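Local coordinates for protein N-acetyl-L-2,4-diaminobutyric acid deacetylase (Ruegeria pomeroyi, PDB 6TWL) that probably removes the acetyl group from N-acetyl-L-2,4-diaminobutyric acid with the help of zinc during the bacterial breakdown of ectoine, at residues Phe90-Phe95 / Glu123-Tyr128; Glu246-Thr251 / Ala304-Ser309; Leu282-Trp287 / Asp320-Val325. One frame throughout, in Å; residues are numbered along the deposited sequence.

Overall arrangement
Contact 1 lies in the catalytic part of the chain, whereas contact 3 lies wholly within the C-terminal beta-rich part and contact 2 joins that part to the edge strand 248-251 of the large mixed sheet. Contacts 1 and 2 fall on opposite sides of the chain's centre, their own centres 33 Å apart. Contacts 2 and 3 are neighbours, with centres 17 Å apart, because strands 305-311 and 321-326 pair in one sheet. This apo model holds no zinc, but two contacts approach the metal site: the side chain of Phe90 is about 8 Å from that of His144, and the side chain of Ile308 about 8 Å from that of Glu209. Contact 3 lies away from it.

Contact 1: residues Phe90-Phe95 / Glu123-Tyr128; sequences FNYPAF and EKIADY
The backbone N of Phe95 donates to Asn91 O at 2.8 Å, closing a five-residue turn that presents two aromatic rings to Ile125 of helix 121-133. A cis peptide bond links Tyr92 to Pro93 within this turn, and Pro93 CB sits 3.5 Å above the plane of the Tyr92 ring, over its centre, which should limit the rotation of that ring. Across the contact everything is apolar and centres on a single helix residue. The CG1 branch of Ile125 is extended (chi2 167°), and its end, CD1, enters the angle between the rings. Ile125 CD1 approaches Tyr92 CD1 obliquely, at 3.8 Å. Ile125 CD1 also lies 4.0 Å from Phe95 CZ, where it reaches the edge of the ring near its plane, the two side chains arriving from opposite directions. One face of the Phe95 ring is covered from within its own loop by Tyr92 N and Asn91 O. The other branch, Ile125 CG2, makes a looser contact with Phe90 CE1 at 4.4 Å. Ile38 of strand 36-45 touches both Phe95 and Ile125, while Phe90 also meets the ring of Phe129 and, edge-to-face, that of Tyr194. A helix is thus packed through one isoleucine against an aromatic loop that follows strand 82-87, within the alpha/beta catalytic domain of the succinylglutamate desuccinylase/aspartoacylase family.

Contact 2: residues Glu246-Thr251 / Ala304-Ser309; sequences ETVNLT and AGLVIS
Chi1 values near -60° in Leu250 and Leu306 set both CG atoms anti to their own carbonyl carbons, and from there the two leucines extend until their side chains stand roughly perpendicular. Their branches meet at Leu250 CD2 and Leu306 CD1, 4.0 Å apart. The other methyl of the same residue, Leu250 CD1, serves a second partner and comes to 3.6 Å from Ile308 CG2, the two side chains lying alongside and pointing opposite ways. Ile308 holds CG1 in the crowded position between its backbone N and carbonyl carbon (chi1 58°), an arrangement that leaves CG2 as the branch turned to the leucine. Val248, two residues before Leu250 on the same strand, reaches tip to tip with Leu306, its CG1 4.0 Å from Leu306 CD1. Leu306 CD1 is therefore shared between a valine and a leucine of the facing strand.

The short strands 248-251 and 305-309 run at 88° to one another, with axes 8.8 Å apart, so they meet through side chains rather than by backbone pairing. Each has its own sheet. Val248 and Leu250 bond through their backbones to Ser182 of strand 181-184, whose Tyr181 also touches Val248, Leu250 and Leu306. Strand 305-311 pairs antiparallel with strand 321-326, where Ile308 and Ser309 form a classic beta bulge opposite Val324. Ile308 also touches Met252, which follows Thr251 in the chain. Here the near-orthogonal packing joins the edge strand of the mixed sheet in the catalytic part to the C-terminal beta part, consistent with the two-part build of the aspartoacylase family.

Contact 3: residues Leu282-Trp287 / Asp320-Val325; sequences LLARVW and DCVAVV
This is a face-to-face packing of two strands that belong to different antiparallel sheets, in the interior of the C-terminal beta-rich part of the chain. Strand 282-287 lies in the four-stranded sheet between strands 297-300 and 265-269, while strand 321-326 pairs with 258-260 and 305-311. The CA atoms of Leu283 and Ala323 are 7.3 Å apart, and so are those of Ala284 and Val322, a spacing too wide for backbone pairing and filled by side chains instead.

In each pair a larger residue meets an alanine. Leu283 extends its chain (chi2 168°) and brings CD1 to 4.1 Å from Ala323 CB. In the neighbouring pair the roles are exchanged: Ala284 CB receives Val322 CG1 at 3.7 Å. A chi1 of 168° in Val322 turns CG1, rather than CG2, to the alanine methyl. The larger member thus changes sides from one pair to the next, and each branched chain packs against an alanine methyl.

Bulges on both strands are consistent with this neighbouring placement. Leu283 and Ala284 together face Tyr299, and Val322 and Ala323 together face Val259; each is a classic beta bulge, so two successive residues can turn their side chains toward the other sheet where a regular strand would turn only one. Phe267 touches both Ala284 and Val322, and Met269 and Val307 pack on Ala323, which adds further apolar groups beside the pairs. All four touching residues are buried, and they meet only through carbon. The contact should therefore rest on dispersion forces, close fit and the exclusion of water, with no directional bond setting its geometry.

Contact 1: residues Phe90-Phe95 / Glu123-Tyr128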
# COMPACT_ATOMS: atom_id res chain seq x y z
N PHE A 90 3.27 7.91 -5.88
CA PHE A 90 4.00 6.99 -6.73
C PHE A 90 3.13 6.55 -7.91
O PHE A 90 3.30 5.46 -8.45
CB PHE A 90 4.48 5.78 -5.92
CG PHE A 90 5.57 4.99 -6.59
CD1 PHE A 90 6.55 5.61 -7.33
CD2 PHE A 90 5.61 3.61 -6.46
CE1 PHE A 90 7.55 4.88 -7.94
CE2 PHE A 90 6.60 2.87 -7.06
CZ PHE A 90 7.58 3.50 -7.80
N ASN A 91 2.20 7.41 -8.32
CA ASN A 91 1.21 7.09 -9.34
C ASN A 91 1.53 7.87 -10.61
O ASN A 91 1.18 9.05 -10.74
CB ASN A 91 -0.20 7.40 -8.83
CG ASN A 91 -0.32 8.79 -8.23
OD1 ASN A 91 0.45 9.16 -7.34
ND2 ASN A 91 -1.27 9.57 -8.73
N TYR A 92 2.19 7.20 -11.55
CA TYR A 92 2.43 7.77 -12.87
C TYR A 92 1.09 8.07 -13.55
O TYR A 92 0.12 7.32 -13.39
CB TYR A 92 3.25 6.79 -13.71
CG TYR A 92 3.72 7.32 -15.04
CD1 TYR A 92 4.87 8.09 -15.14
CD2 TYR A 92 3.03 7.03 -16.21
CE1 TYR A 92 5.30 8.57 -16.35
CE2 TYR A 92 3.46 7.51 -17.43
CZ TYR A 92 4.60 8.27 -17.50
OH TYR A 92 5.03 8.75 -18.72
N PRO A 93 1.01 9.16 -14.34
CA PRO A 93 2.06 10.14 -14.59
C PRO A 93 1.96 11.38 -13.72
O PRO A 93 2.85 12.24 -13.74
CB PRO A 93 1.83 10.50 -16.06
CG PRO A 93 0.33 10.45 -16.18
CD PRO A 93 -0.16 9.38 -15.21
N ALA A 94 0.87 11.48 -12.97
CA ALA A 94 0.58 12.70 -12.23
C ALA A 94 1.53 12.87 -11.05
O ALA A 94 2.08 13.95 -10.82
CB ALA A 94 -0.87 12.70 -11.77
N PHE A 95 1.73 11.80 -10.28
CA PHE A 95 2.47 11.84 -9.02
C PHE A 95 1.91 12.93 -8.10
O PHE A 95 2.64 13.74 -7.53
CB PHE A 95 3.96 12.04 -9.26
CG PHE A 95 4.62 10.88 -9.94
CD1 PHE A 95 4.77 9.67 -9.28
CD2 PHE A 95 5.07 10.99 -11.24
CE1 PHE A 95 5.37 8.60 -9.91
CE2 PHE A 95 5.67 9.92 -11.88
CZ PHE A 95 5.82 8.72 -11.21
N GLU A 123 9.58 2.65 -17.50
CA GLU A 123 10.66 1.70 -17.24
C GLU A 123 11.93 2.39 -16.77
O GLU A 123 12.73 1.78 -16.05
CB GLU A 123 10.93 0.86 -18.49
CG GLU A 123 9.67 0.38 -19.18
CD GLU A 123 9.94 -0.56 -20.34
OE1 GLU A 123 11.09 -1.05 -20.46
OE2 GLU A 123 9.01 -0.80 -21.14
N LYS A 124 12.13 3.66 -17.14
CA LYS A 124 13.23 4.42 -16.57
C LYS A 124 12.99 4.71 -15.10
O LYS A 124 13.92 4.65 -14.29
CB LYS A 124 13.42 5.73 -17.35
CG LYS A 124 14.03 5.55 -18.74
CD LYS A 124 14.40 6.89 -19.36
CE LYS A 124 14.50 6.79 -20.88
NZ LYS A 124 15.04 8.03 -21.50
N ILE A 125 11.74 5.01 -14.73
CA ILE A 125 11.40 5.23 -13.33
C ILE A 125 11.55 3.94 -12.53
O ILE A 125 12.07 3.94 -11.41
CB ILE A 125 9.98 5.81 -13.22
CG1 ILE A 125 9.92 7.21 -13.84
CG2 ILE A 125 9.52 5.84 -11.77
CD1 ILE A 125 8.51 7.72 -14.04
N ALA A 126 11.08 2.82 -13.09
CA ALA A 126 11.20 1.54 -12.40
C ALA A 126 12.66 1.13 -12.27
O ALA A 126 13.07 0.60 -11.23
CB ALA A 126 10.40 0.47 -13.14
N ASP A 127 13.46 1.34 -13.32
CA ASP A 127 14.89 1.02 -13.25
C ASP A 127 15.59 1.84 -12.17
O ASP A 127 16.54 1.35 -11.55
CB ASP A 127 15.55 1.26 -14.61
CG ASP A 127 16.95 0.68 -14.68
OD1 ASP A 127 17.08 -0.56 -14.75
OD2 ASP A 127 17.92 1.47 -14.67
N TYR A 128 15.14 3.07 -11.94
CA TYR A 128 15.71 3.87 -10.86
C TYR A 128 15.38 3.26 -9.50
O TYR A 128 16.27 3.07 -8.66
CB TYR A 128 15.20 5.31 -10.95
CG TYR A 128 15.94 6.28 -10.06
CD1 TYR A 128 17.19 6.76 -10.40
CD2 TYR A 128 15.38 6.72 -8.86
CE1 TYR A 128 17.87 7.64 -9.59
CE2 TYR A 128 16.05 7.60 -8.04
CZ TYR A 128 17.29 8.06 -8.41
OH TYR A 128 17.97 8.95 -7.60

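Contact 2: residues Glu246-Thr251 / Ala304-Ser309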
# COMPACT_ATOMS: atom_id res chain seq x y z
N GLU A 246 -4.74 -3.85 20.39
CA GLU A 246 -5.18 -5.15 19.93
C GLU A 246 -5.07 -5.25 18.41
O GLU A 246 -5.07 -4.25 17.69
CB GLU A 246 -6.62 -5.41 20.35
CG GLU A 246 -7.52 -4.18 20.23
CD GLU A 246 -7.98 -3.89 18.81
OE1 GLU A 246 -8.48 -2.78 18.57
OE2 GLU A 246 -7.87 -4.78 17.93
N THR A 247 -4.97 -6.48 17.93
CA THR A 247 -4.98 -6.74 16.50
C THR A 247 -5.55 -8.14 16.27
O THR A 247 -5.47 -9.01 17.13
CB THR A 247 -3.58 -6.63 15.91
OG1 THR A 247 -3.65 -6.73 14.49
CG2 THR A 247 -2.72 -7.73 16.48
N VAL A 248 -6.12 -8.34 15.08
CA VAL A 248 -6.71 -9.61 14.70
C VAL A 248 -5.92 -10.15 13.51
O VAL A 248 -5.81 -9.48 12.48
CB VAL A 248 -8.20 -9.46 14.35
CG1 VAL A 248 -8.75 -10.77 13.81
CG2 VAL A 248 -8.98 -9.02 15.58
N ASN A 249 -5.39 -11.36 13.66
CA ASN A 249 -4.54 -11.95 12.64
C ASN A 249 -5.37 -12.77 11.67
O ASN A 249 -6.16 -13.63 12.08
CB ASN A 249 -3.44 -12.80 13.28
CG ASN A 249 -2.29 -11.96 13.81
OD1 ASN A 249 -1.35 -11.65 13.08
ND2 ASN A 249 -2.37 -11.58 15.08
N LEU A 250 -5.20 -12.50 10.38
CA LEU A 250 -6.03 -13.08 9.33
C LEU A 250 -5.17 -13.63 8.22
O LEU A 250 -4.05 -13.17 7.98
CB LEU A 250 -7.00 -12.04 8.75
CG LEU A 250 -7.86 -11.28 9.76
CD1 LEU A 250 -8.35 -9.98 9.16
CD2 LEU A 250 -9.04 -12.14 10.20
N THR A 251 -5.71 -14.64 7.53
CA THR A 251 -5.10 -15.22 6.35
C THR A 251 -6.15 -15.34 5.26
O THR A 251 -7.34 -15.50 5.54
CB THR A 251 -4.48 -16.60 6.63
OG1 THR A 251 -5.53 -17.55 6.85
CG2 THR A 251 -3.57 -16.56 7.85
N ALA A 304 -15.90 -19.47 6.33
CA ALA A 304 -16.15 -18.75 7.57
C ALA A 304 -14.94 -17.89 7.94
O ALA A 304 -13.79 -18.25 7.68
CB ALA A 304 -16.47 -19.72 8.70
N GLY A 305 -15.23 -16.75 8.55
CA GLY A 305 -14.19 -15.80 8.93
C GLY A 305 -14.79 -14.42 9.14
O GLY A 305 -15.92 -14.28 9.59
N LEU A 306 -13.99 -13.41 8.79
CA LEU A 306 -14.38 -12.01 8.93
C LEU A 306 -14.42 -11.35 7.57
O LEU A 306 -13.51 -11.53 6.75
CB LEU A 306 -13.39 -11.26 9.83
CG LEU A 306 -13.23 -11.72 11.28
CD1 LEU A 306 -12.34 -10.76 12.05
CD2 LEU A 306 -14.57 -11.85 11.96
N VAL A 307 -15.47 -10.57 7.32
CA VAL A 307 -15.54 -9.77 6.09
C VAL A 307 -14.48 -8.68 6.20
O VAL A 307 -14.58 -7.79 7.05
CB VAL A 307 -16.94 -9.19 5.86
CG1 VAL A 307 -17.11 -8.80 4.40
CG2 VAL A 307 -18.00 -10.19 6.27
N ILE A 308 -13.47 -8.74 5.34
CA ILE A 308 -12.36 -7.79 5.38
C ILE A 308 -12.37 -6.83 4.20
O ILE A 308 -11.61 -5.85 4.22
CB ILE A 308 -11.00 -8.52 5.45
CG1 ILE A 308 -10.83 -9.45 4.25
CG2 ILE A 308 -10.90 -9.32 6.74
CD1 ILE A 308 -9.39 -9.77 3.92
N SER A 309 -13.20 -7.08 3.19
CA SER A 309 -13.30 -6.19 2.04
C SER A 309 -14.70 -6.31 1.46
O SER A 309 -15.35 -7.35 1.58
CB SER A 309 -12.26 -6.52 0.97
OG SER A 309 -12.16 -5.48 0.02

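Contact 3: residues Leu282-Trp287 / Asp320-Val325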
# COMPACT_ATOMS: atom_id res chain seq x y z
N LEU A 282 -25.50 -14.97 4.08
CA LEU A 282 -25.74 -14.03 2.99
C LEU A 282 -24.84 -12.82 3.15
O LEU A 282 -24.89 -12.13 4.17
CB LEU A 282 -27.21 -13.62 2.98
CG LEU A 282 -27.69 -12.79 1.80
CD1 LEU A 282 -27.62 -13.62 0.54
CD2 LEU A 282 -29.10 -12.28 2.03
N LEU A 283 -24.01 -12.55 2.14
CA LEU A 283 -23.13 -11.39 2.15
C LEU A 283 -23.79 -10.15 1.56
O LEU A 283 -23.64 -9.05 2.12
CB LEU A 283 -21.85 -11.68 1.36
CG LEU A 283 -20.86 -12.73 1.86
CD1 LEU A 283 -19.84 -13.03 0.76
CD2 LEU A 283 -20.16 -12.26 3.12
N ALA A 284 -24.51 -10.30 0.46
CA ALA A 284 -24.99 -9.14 -0.29
C ALA A 284 -26.12 -9.56 -1.21
O ALA A 284 -26.27 -10.74 -1.56
CB ALA A 284 -23.86 -8.50 -1.09
N ARG A 285 -26.92 -8.57 -1.60
CA ARG A 285 -27.95 -8.72 -2.62
C ARG A 285 -27.69 -7.73 -3.74
O ARG A 285 -27.21 -6.61 -3.51
CB ARG A 285 -29.35 -8.47 -2.05
CG ARG A 285 -29.91 -9.59 -1.20
CD ARG A 285 -31.24 -9.18 -0.60
NE ARG A 285 -31.71 -10.13 0.41
CZ ARG A 285 -32.43 -9.79 1.47
NH1 ARG A 285 -32.77 -8.52 1.67
NH2 ARG A 285 -32.81 -10.72 2.34
N VAL A 286 -28.02 -8.14 -4.96
CA VAL A 286 -27.88 -7.29 -6.14
C VAL A 286 -29.25 -7.17 -6.79
O VAL A 286 -29.78 -8.15 -7.33
CB VAL A 286 -26.84 -7.85 -7.13
CG1 VAL A 286 -26.77 -6.96 -8.36
CG2 VAL A 286 -25.48 -7.93 -6.46
N TRP A 287 -29.83 -5.98 -6.73
CA TRP A 287 -31.18 -5.76 -7.24
C TRP A 287 -31.13 -5.45 -8.72
O TRP A 287 -30.42 -4.52 -9.14
CB TRP A 287 -31.85 -4.62 -6.48
CG TRP A 287 -32.13 -5.01 -5.08
CD1 TRP A 287 -31.30 -4.89 -4.01
CD2 TRP A 287 -33.33 -5.64 -4.59
NE1 TRP A 287 -31.90 -5.39 -2.88
CE2 TRP A 287 -33.15 -5.85 -3.21
CE3 TRP A 287 -34.53 -6.03 -5.19
CZ2 TRP A 287 -34.12 -6.44 -2.42
CZ3 TRP A 287 -35.50 -6.61 -4.39
CH2 TRP A 287 -35.30 -6.81 -3.02
N ASP A 320 -16.97 -7.75 -10.66
CA ASP A 320 -16.54 -7.07 -9.45
C ASP A 320 -16.55 -8.04 -8.27
O ASP A 320 -17.36 -8.97 -8.21
CB ASP A 320 -17.46 -5.88 -9.14
CG ASP A 320 -17.43 -4.81 -10.22
OD1 ASP A 320 -16.48 -4.80 -11.03
OD2 ASP A 320 -18.35 -3.97 -10.25
N CYS A 321 -15.63 -7.82 -7.33
CA CYS A 321 -15.57 -8.64 -6.13
C CYS A 321 -16.63 -8.16 -5.14
O CYS A 321 -16.64 -6.99 -4.76
CB CYS A 321 -14.17 -8.59 -5.51
SG CYS A 321 -14.06 -9.32 -3.86
N VAL A 322 -17.52 -9.07 -4.74
CA VAL A 322 -18.59 -8.71 -3.83
C VAL A 322 -18.04 -8.47 -2.43
O VAL A 322 -18.32 -7.45 -1.80
CB VAL A 322 -19.68 -9.80 -3.83
CG1 VAL A 322 -20.66 -9.60 -2.68
CG2 VAL A 322 -20.41 -9.82 -5.17
N ALA A 323 -17.24 -9.41 -1.93
CA ALA A 323 -16.66 -9.31 -0.59
C ALA A 323 -15.50 -10.29 -0.49
O ALA A 323 -15.40 -11.24 -1.26
CB ALA A 323 -17.70 -9.60 0.50
N VAL A 324 -14.63 -10.03 0.48
CA VAL A 324 -13.52 -10.92 0.81
C VAL A 324 -13.62 -11.29 2.29
O VAL A 324 -13.94 -10.44 3.13
CB VAL A 324 -12.15 -10.28 0.51
CG1 VAL A 324 -11.02 -11.26 0.83
CG2 VAL A 324 -12.06 -9.85 -0.94
N VAL A 325 -13.35 -12.56 2.59
CA VAL A 325 -13.42 -13.09 3.95
C VAL A 325 -12.03 -13.53 4.38
O VAL A 325 -11.37 -14.29 3.67
CB VAL A 325 -14.41 -14.27 4.03
CG1 VAL A 325 -14.77 -14.54 5.48
CG2 VAL A 325 -15.65 -13.99 3.20